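Local coordinates for protein thermostable carboxypeptidase 1 (Pyrococcus furiosus, PDB 1KA2) that acts as a homodimeric, cobalt-dependent metallocarboxypeptidase that removes amino acids one by one from peptide C-termini with broad specificity, sparing proline, glycine, aspartate and glutamate, at residues D136-L141 with G415-F420; K189-G194 with N343-D348. One frame throughout, in Å; residues are numbered along the deposited sequence.

Contact 1. Residues D136-L141 with G415-F420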
ATOM      1  N   ASP A 136      16.682  10.742  30.025  1.00 45.20           N
ATOM      2  CA  ASP A 136      16.127  11.354  31.231  1.00 44.58           C
ATOM      3  C   ASP A 136      14.762  11.959  30.897  1.00 43.06           C
ATOM      4  O   ASP A 136      13.846  11.929  31.715  1.00 44.43           O
ATOM      5  CB  ASP A 136      17.060  12.446  31.779  1.00 46.00           C
ATOM      6  CG  ASP A 136      18.283  11.879  32.479  1.00 48.43           C
ATOM      7  OD1 ASP A 136      18.108  11.021  33.375  1.00 48.28           O
ATOM      8  OD2 ASP A 136      19.419  12.294  32.144  1.00 50.22           O
ATOM      9  N   LYS A 137      14.632  12.515  29.698  1.00 41.56           N
ATOM     10  CA  LYS A 137      13.367  13.106  29.284  1.00 40.98           C
ATOM     11  C   LYS A 137      12.317  12.021  29.118  1.00 39.58           C
ATOM     12  O   LYS A 137      11.154  12.217  29.464  1.00 41.14           O
ATOM     13  CB  LYS A 137      13.520  13.863  27.965  1.00 41.77           C
ATOM     14  CG  LYS A 137      14.210  15.210  28.080  1.00 43.12           C
ATOM     15  CD  LYS A 137      14.277  15.876  26.715  1.00 46.20           C
ATOM     16  CE  LYS A 137      14.930  17.246  26.778  1.00 48.37           C
ATOM     17  NZ  LYS A 137      14.972  17.872  25.426  1.00 49.65           N
ATOM     18  N   ILE A 138      12.728  10.874  28.593  1.00 37.73           N
ATOM     19  CA  ILE A 138      11.798   9.773  28.387  1.00 36.62           C
ATOM     20  C   ILE A 138      11.403   9.127  29.711  1.00 36.25           C
ATOM     21  O   ILE A 138      10.292   8.620  29.851  1.00 36.96           O
ATOM     22  CB  ILE A 138      12.391   8.734  27.400  1.00 35.58           C
ATOM     23  CG1 ILE A 138      12.450   9.361  26.000  1.00 36.11           C
ATOM     24  CG2 ILE A 138      11.554   7.470  27.390  1.00 36.72           C
ATOM     25  CD1 ILE A 138      12.941   8.447  24.923  1.00 34.76           C
ATOM     26  N   ILE A 139      12.292   9.159  30.697  1.00 36.24           N
ATOM     27  CA  ILE A 139      11.957   8.593  31.999  1.00 35.64           C
ATOM     28  C   ILE A 139      10.879   9.471  32.640  1.00 37.51           C
ATOM     29  O   ILE A 139       9.907   8.971  33.215  1.00 37.06           O
ATOM     30  CB  ILE A 139      13.204   8.507  32.916  1.00 36.87           C
ATOM     31  CG1 ILE A 139      14.057   7.299  32.504  1.00 37.32           C
ATOM     32  CG2 ILE A 139      12.788   8.368  34.375  1.00 36.14           C
ATOM     33  CD1 ILE A 139      15.437   7.261  33.126  1.00 38.23           C
ATOM     34  N   SER A 140      11.036  10.784  32.516  1.00 36.53           N
ATOM     35  CA  SER A 140      10.059  11.697  33.087  1.00 37.20           C
ATOM     36  C   SER A 140       8.696  11.521  32.421  1.00 37.29           C
ATOM     37  O   SER A 140       7.668  11.578  33.087  1.00 39.17           O
ATOM     38  CB  SER A 140      10.517  13.150  32.933  1.00 35.44           C
ATOM     39  OG  SER A 140       9.601  14.031  33.577  1.00 38.36           O
ATOM     40  N   LEU A 141       8.688  11.319  31.107  1.00 38.38           N
ATOM     41  CA  LEU A 141       7.436  11.127  30.370  1.00 38.61           C
ATOM     42  C   LEU A 141       6.742   9.828  30.803  1.00 37.99           C
ATOM     43  O   LEU A 141       5.518   9.784  30.941  1.00 36.11           O
ATOM     44  CB  LEU A 141       7.706  11.095  28.862  1.00 37.19           C
ATOM     45  CG  LEU A 141       8.311  12.359  28.234  1.00 39.81           C
ATOM     46  CD1 LEU A 141       8.593  12.093  26.762  1.00 39.19           C
ATOM     47  CD2 LEU A 141       7.364  13.554  28.394  1.00 36.98           C
ATOM     48  N   GLY A 415      10.104   5.357  23.617  1.00 32.22           N
ATOM     49  CA  GLY A 415       9.253   5.578  24.766  1.00 33.04           C
ATOM     50  C   GLY A 415       8.500   4.309  25.138  1.00 32.86           C
ATOM     51  O   GLY A 415       7.556   4.352  25.928  1.00 30.75           O
ATOM     52  N   SER A 416       8.891   3.178  24.564  1.00 31.16           N
ATOM     53  CA  SER A 416       8.204   1.933  24.884  1.00 32.74           C
ATOM     54  C   SER A 416       8.755   1.343  26.182  1.00 35.22           C
ATOM     55  O   SER A 416       9.554   0.419  26.171  1.00 35.37           O
ATOM     56  CB  SER A 416       8.361   0.934  23.740  1.00 31.65           C
ATOM     57  OG  SER A 416       7.818   1.487  22.565  1.00 28.20           O
ATOM     58  N   ILE A 417       8.318   1.900  27.305  1.00 37.17           N
ATOM     59  CA  ILE A 417       8.745   1.457  28.631  1.00 37.69           C
ATOM     60  C   ILE A 417       7.595   0.591  29.189  1.00 38.15           C
ATOM     61  O   ILE A 417       6.457   1.064  29.291  1.00 37.50           O
ATOM     62  CB  ILE A 417       8.965   2.671  29.550  1.00 39.27           C
ATOM     63  CG1 ILE A 417      10.068   3.558  28.964  1.00 39.88           C
ATOM     64  CG2 ILE A 417       9.283   2.203  30.953  1.00 38.24           C
ATOM     65  CD1 ILE A 417      11.415   2.971  29.045  1.00 42.19           C
ATOM     66  N   GLY A 418       7.883  -0.650  29.585  1.00 38.77           N
ATOM     67  CA  GLY A 418       6.834  -1.528  30.095  1.00 36.89           C
ATOM     68  C   GLY A 418       6.392  -2.476  28.982  1.00 36.83           C
ATOM     69  O   GLY A 418       5.388  -3.192  29.101  1.00 35.33           O
ATOM     70  N   TYR A 419       7.170  -2.488  27.902  1.00 34.56           N
ATOM     71  CA  TYR A 419       6.904  -3.317  26.726  1.00 32.40           C
ATOM     72  C   TYR A 419       7.688  -4.644  26.717  1.00 29.80           C
ATOM     73  O   TYR A 419       7.127  -5.706  26.441  1.00 28.90           O
ATOM     74  CB  TYR A 419       7.245  -2.495  25.466  1.00 34.16           C
ATOM     75  CG  TYR A 419       6.973  -3.181  24.150  1.00 34.16           C
ATOM     76  CD1 TYR A 419       5.973  -2.709  23.288  1.00 38.38           C
ATOM     77  CD2 TYR A 419       7.748  -4.256  23.737  1.00 35.34           C
ATOM     78  CE1 TYR A 419       5.777  -3.291  22.047  1.00 39.67           C
ATOM     79  CE2 TYR A 419       7.554  -4.844  22.511  1.00 38.16           C
ATOM     80  CZ  TYR A 419       6.576  -4.358  21.672  1.00 37.80           C
ATOM     81  OH  TYR A 419       6.426  -4.944  20.451  1.00 42.22           O
ATOM     82  N   PHE A 420       8.983  -4.574  26.997  1.00 28.82           N
ATOM     83  CA  PHE A 420       9.834  -5.761  27.005  1.00 29.21           C
ATOM     84  C   PHE A 420       9.279  -7.054  27.629  1.00 29.40           C
ATOM     85  O   PHE A 420       9.415  -8.123  27.045  1.00 30.05           O
ATOM     86  CB  PHE A 420      11.187  -5.431  27.653  1.00 27.10           C
ATOM     87  CG  PHE A 420      12.166  -4.768  26.721  1.00 24.72           C
ATOM     88  CD1 PHE A 420      12.774  -3.565  27.070  1.00 23.04           C
ATOM     89  CD2 PHE A 420      12.466  -5.334  25.480  1.00 25.90           C
ATOM     90  CE1 PHE A 420      13.661  -2.925  26.201  1.00 21.47           C
ATOM     91  CE2 PHE A 420      13.363  -4.697  24.596  1.00 26.82           C
ATOM     92  CZ  PHE A 420      13.957  -3.492  24.962  1.00 22.72           C
TER
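Ile138, on helix 132-149, meets Gly415 and Ile417 where the short helix 411-414 ends in a Schellman motif. Gly415 closes that helix with positive phi (88°), and the chain then passes through an inverse gamma turn centred on Ser416 before Ile417.

Apolar contact accounts for the join across the two segments. Ile138 points toward the loop, and the gamma-methyl CG2, anti to the backbone N with CG1 beside that N (chi1 -69°), is the branch that touches. It lies against the bare backbone of Gly415, 4.0 Å from its CA. The glycine takes the left-handed backbone conformation that ends the helix and presents its CA to this methyl. Ile417 also points toward the helix. The interface is small, 107 Å² summed over both sides, and buried.

Neighbouring helices complete the packing: Ile138 also rests on Ala115 of helix 102-124, while Ile417 leans on Glu370 and Val374 of helix 359-375. Glu370 OE1 accepts a hydrogen bond from the backbone N of Gly418. Aromatic contacts follow further along the loop, where Phe420 stacks on His411 of the predicted GXXQDXHW motif.

Back at the join, the CG2 methyl of Ile138 also faces the CG1 methylene of Ile417, at a looser 4.5 Å.

Contact 2. Residues K189-G194 with N343-D348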
ATOM      1  N   LYS A 189      24.140 -25.627  33.998  1.00 59.52           N
ATOM      2  CA  LYS A 189      24.390 -27.044  33.751  1.00 61.56           C
ATOM      3  C   LYS A 189      24.594 -27.307  32.259  1.00 62.35           C
ATOM      4  O   LYS A 189      25.542 -27.988  31.862  1.00 63.23           O
ATOM      5  CB  LYS A 189      23.221 -27.888  34.269  1.00 62.96           C
ATOM      6  CG  LYS A 189      23.496 -29.391  34.282  1.00 65.45           C
ATOM      7  CD  LYS A 189      24.590 -29.749  35.287  1.00 67.32           C
ATOM      8  CE  LYS A 189      25.598 -30.735  34.702  1.00 67.78           C
ATOM      9  NZ  LYS A 189      26.678 -31.061  35.681  1.00 69.59           N
ATOM     10  N   ILE A 190      23.699 -26.762  31.437  1.00 62.43           N
ATOM     11  CA  ILE A 190      23.784 -26.931  29.989  1.00 61.25           C
ATOM     12  C   ILE A 190      25.129 -26.434  29.470  1.00 62.22           C
ATOM     13  O   ILE A 190      25.810 -27.120  28.708  1.00 62.27           O
ATOM     14  CB  ILE A 190      22.666 -26.145  29.266  1.00 59.70           C
ATOM     15  CG1 ILE A 190      21.316 -26.828  29.486  1.00 59.42           C
ATOM     16  CG2 ILE A 190      22.981 -26.025  27.783  1.00 59.13           C
ATOM     17  CD1 ILE A 190      20.144 -26.067  28.896  1.00 57.61           C
ATOM     18  N   LEU A 191      25.495 -25.231  29.893  1.00 63.46           N
ATOM     19  CA  LEU A 191      26.738 -24.599  29.478  1.00 65.35           C
ATOM     20  C   LEU A 191      28.004 -25.321  29.918  1.00 67.03           C
ATOM     21  O   LEU A 191      29.041 -25.199  29.269  1.00 65.63           O
ATOM     22  CB  LEU A 191      26.783 -23.161  30.003  1.00 65.46           C
ATOM     23  CG  LEU A 191      25.834 -22.138  29.383  1.00 65.15           C
ATOM     24  CD1 LEU A 191      25.769 -20.886  30.248  1.00 65.39           C
ATOM     25  CD2 LEU A 191      26.319 -21.804  27.983  1.00 65.23           C
ATOM     26  N   GLU A 192      27.933 -26.072  31.015  1.00 69.58           N
ATOM     27  CA  GLU A 192      29.125 -26.755  31.506  1.00 73.09           C
ATOM     28  C   GLU A 192      29.334 -28.196  31.040  1.00 73.67           C
ATOM     29  O   GLU A 192      30.446 -28.715  31.136  1.00 73.80           O
ATOM     30  CB  GLU A 192      29.179 -26.685  33.040  1.00 74.74           C
ATOM     31  CG  GLU A 192      28.025 -27.353  33.773  1.00 77.70           C
ATOM     32  CD  GLU A 192      28.103 -27.149  35.283  1.00 79.70           C
ATOM     33  OE1 GLU A 192      27.930 -25.999  35.748  1.00 80.84           O
ATOM     34  OE2 GLU A 192      28.347 -28.137  36.010  1.00 80.79           O
ATOM     35  N   GLU A 193      28.296 -28.842  30.522  1.00 74.43           N
ATOM     36  CA  GLU A 193      28.459 -30.219  30.067  1.00 75.58           C
ATOM     37  C   GLU A 193      28.932 -30.340  28.618  1.00 75.34           C
ATOM     38  O   GLU A 193      29.174 -31.443  28.123  1.00 75.61           O
ATOM     39  CB  GLU A 193      27.158 -31.005  30.245  1.00 77.05           C
ATOM     40  CG  GLU A 193      27.293 -32.465  29.827  1.00 79.30           C
ATOM     41  CD  GLU A 193      28.434 -33.179  30.546  1.00 80.05           C
ATOM     42  OE1 GLU A 193      28.259 -33.532  31.732  1.00 79.41           O
ATOM     43  OE2 GLU A 193      29.506 -33.374  29.928  1.00 80.43           O
ATOM     44  N   GLY A 194      29.072 -29.213  27.934  1.00 74.38           N
ATOM     45  CA  GLY A 194      29.516 -29.263  26.556  1.00 72.26           C
ATOM     46  C   GLY A 194      28.482 -29.949  25.688  1.00 71.59           C
ATOM     47  O   GLY A 194      28.744 -30.254  24.525  1.00 71.25           O
ATOM     48  N   ASN A 343      19.785 -25.172  17.561  1.00 37.07           N
ATOM     49  CA  ASN A 343      19.604 -25.125  19.005  1.00 35.22           C
ATOM     50  C   ASN A 343      20.817 -24.712  19.810  1.00 36.30           C
ATOM     51  O   ASN A 343      20.883 -24.968  21.006  1.00 37.24           O
ATOM     52  CB  ASN A 343      19.119 -26.483  19.494  1.00 34.86           C
ATOM     53  CG  ASN A 343      17.689 -26.762  19.097  1.00 32.92           C
ATOM     54  OD1 ASN A 343      16.774 -26.541  19.873  1.00 31.81           O
ATOM     55  ND2 ASN A 343      17.491 -27.236  17.872  1.00 34.03           N
ATOM     56  N   ILE A 344      21.778 -24.076  19.160  1.00 37.69           N
ATOM     57  CA  ILE A 344      22.962 -23.625  19.860  1.00 38.13           C
ATOM     58  C   ILE A 344      22.548 -22.830  21.097  1.00 40.24           C
ATOM     59  O   ILE A 344      21.454 -22.258  21.156  1.00 38.70           O
ATOM     60  CB  ILE A 344      23.831 -22.755  18.937  1.00 38.88           C
ATOM     61  CG1 ILE A 344      24.564 -23.657  17.945  1.00 40.16           C
ATOM     62  CG2 ILE A 344      24.810 -21.926  19.748  1.00 38.83           C
ATOM     63  CD1 ILE A 344      25.494 -22.924  17.026  1.00 42.46           C
ATOM     64  N   VAL A 345      23.413 -22.831  22.105  1.00 41.66           N
ATOM     65  CA  VAL A 345      23.152 -22.092  23.331  1.00 43.49           C
ATOM     66  C   VAL A 345      24.423 -21.356  23.681  1.00 44.84           C
ATOM     67  O   VAL A 345      25.477 -21.967  23.827  1.00 46.20           O
ATOM     68  CB  VAL A 345      22.766 -23.010  24.494  1.00 43.42           C
ATOM     69  CG1 VAL A 345      22.628 -22.188  25.772  1.00 46.58           C
ATOM     70  CG2 VAL A 345      21.456 -23.715  24.183  1.00 44.18           C
ATOM     71  N   ARG A 346      24.328 -20.038  23.795  1.00 46.51           N
ATOM     72  CA  ARG A 346      25.498 -19.243  24.102  1.00 48.59           C
ATOM     73  C   ARG A 346      25.157 -17.868  24.648  1.00 49.01           C
ATOM     74  O   ARG A 346      24.567 -17.038  23.962  1.00 48.50           O
ATOM     75  CB  ARG A 346      26.370 -19.119  22.845  1.00 50.64           C
ATOM     76  CG  ARG A 346      27.036 -17.775  22.642  1.00 53.12           C
ATOM     77  CD  ARG A 346      26.586 -17.172  21.318  1.00 57.04           C
ATOM     78  NE  ARG A 346      27.080 -17.941  20.180  1.00 59.98           N
ATOM     79  CZ  ARG A 346      26.605 -17.840  18.941  1.00 61.38           C
ATOM     80  NH1 ARG A 346      25.611 -17.001  18.668  1.00 61.97           N
ATOM     81  NH2 ARG A 346      27.127 -18.579  17.969  1.00 59.83           N
ATOM     82  N   PRO A 347      25.502 -17.618  25.917  1.00 50.46           N
ATOM     83  CA  PRO A 347      25.195 -16.295  26.458  1.00 50.26           C
ATOM     84  C   PRO A 347      25.987 -15.309  25.608  1.00 49.21           C
ATOM     85  O   PRO A 347      27.146 -15.564  25.278  1.00 49.60           O
ATOM     86  CB  PRO A 347      25.689 -16.389  27.906  1.00 51.31           C
ATOM     87  CG  PRO A 347      26.770 -17.434  27.842  1.00 51.52           C
ATOM     88  CD  PRO A 347      26.164 -18.465  26.923  1.00 51.18           C
ATOM     89  N   ASP A 348      25.349 -14.210  25.218  1.00 47.15           N
ATOM     90  CA  ASP A 348      25.998 -13.210  24.386  1.00 44.55           C
ATOM     91  C   ASP A 348      25.349 -11.857  24.659  1.00 43.18           C
ATOM     92  O   ASP A 348      24.324 -11.774  25.333  1.00 40.71           O
ATOM     93  CB  ASP A 348      25.855 -13.573  22.903  1.00 45.37           C
ATOM     94  CG  ASP A 348      27.103 -13.248  22.090  1.00 46.14           C
ATOM     95  OD1 ASP A 348      27.858 -12.332  22.478  1.00 46.32           O
ATOM     96  OD2 ASP A 348      27.324 -13.899  21.048  1.00 46.19           O
TER
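Leu191 swings its CG anti to its carbonyl carbon and beside the backbone N (chi1 -70°), which carries the forked end of the side chain out from the last turn of helix 169-192 to Pro347. On the other side, Val345 sets CG1 opposite its own backbone N (chi1 175°), and this methyl is the one offered to the helix. The result is a small apolar contact between a helix end and an irregular, largely extended loop, burying 163 Å² summed over both sides.

The closest meeting is between Leu191 and Pro347, which reach toward each other. CD2 of Leu191 comes to 3.5 Å from CD of Pro347, and its sister methyl CD1 stands 4.1 Å from the same CD, so both branches of the fork bear on one ring carbon. CD2 of Leu191 also packs on CG1 of Val345 at 4.3 Å. That valine methyl is shared, because CG2 of Ile190 approaches Val345 CG1 at 4.3 Å as well. Two successive helix residues thus meet on a single valine branch.

Gly194, with positive phi, is the first residue to leave helical geometry, and the chain continues to Val196 and Pro197. These join Val345 by side-chain contact and backbone hydrogen bonding respectively, and Arg346 makes a salt bridge with Glu203. The C-terminal helix 488-498 touches both Ile190 and Val345 through Tyr498, so the contact joins the end of helix 169-192 and the loop between helices 335-342 and 359-375 to the last helix of the chain.

Overall arrangement
Contacts 1 and 2 lie apart in the same largely helical M32 fold, their centres 33 Å from each other and their nearest atoms about 13 Å apart. Along the chain they are nested: 136-141 comes first, then 189-194, 343-348 and finally 415-420. The inner loop, closed by contact 2, contains the three-stranded sheet and helices 261-278 and 295-309, which supply the metal ligands His269, His273 and Glu299; here they hold magnesium. Helix 359-375 relates the two contacts, since the loop of contact 2 leads toward it and Ile417 of contact 1 packs on it. Both are sequence-distant helix-to-loop joins away from the metal site, and the chain they enclose carries the metal-binding helices.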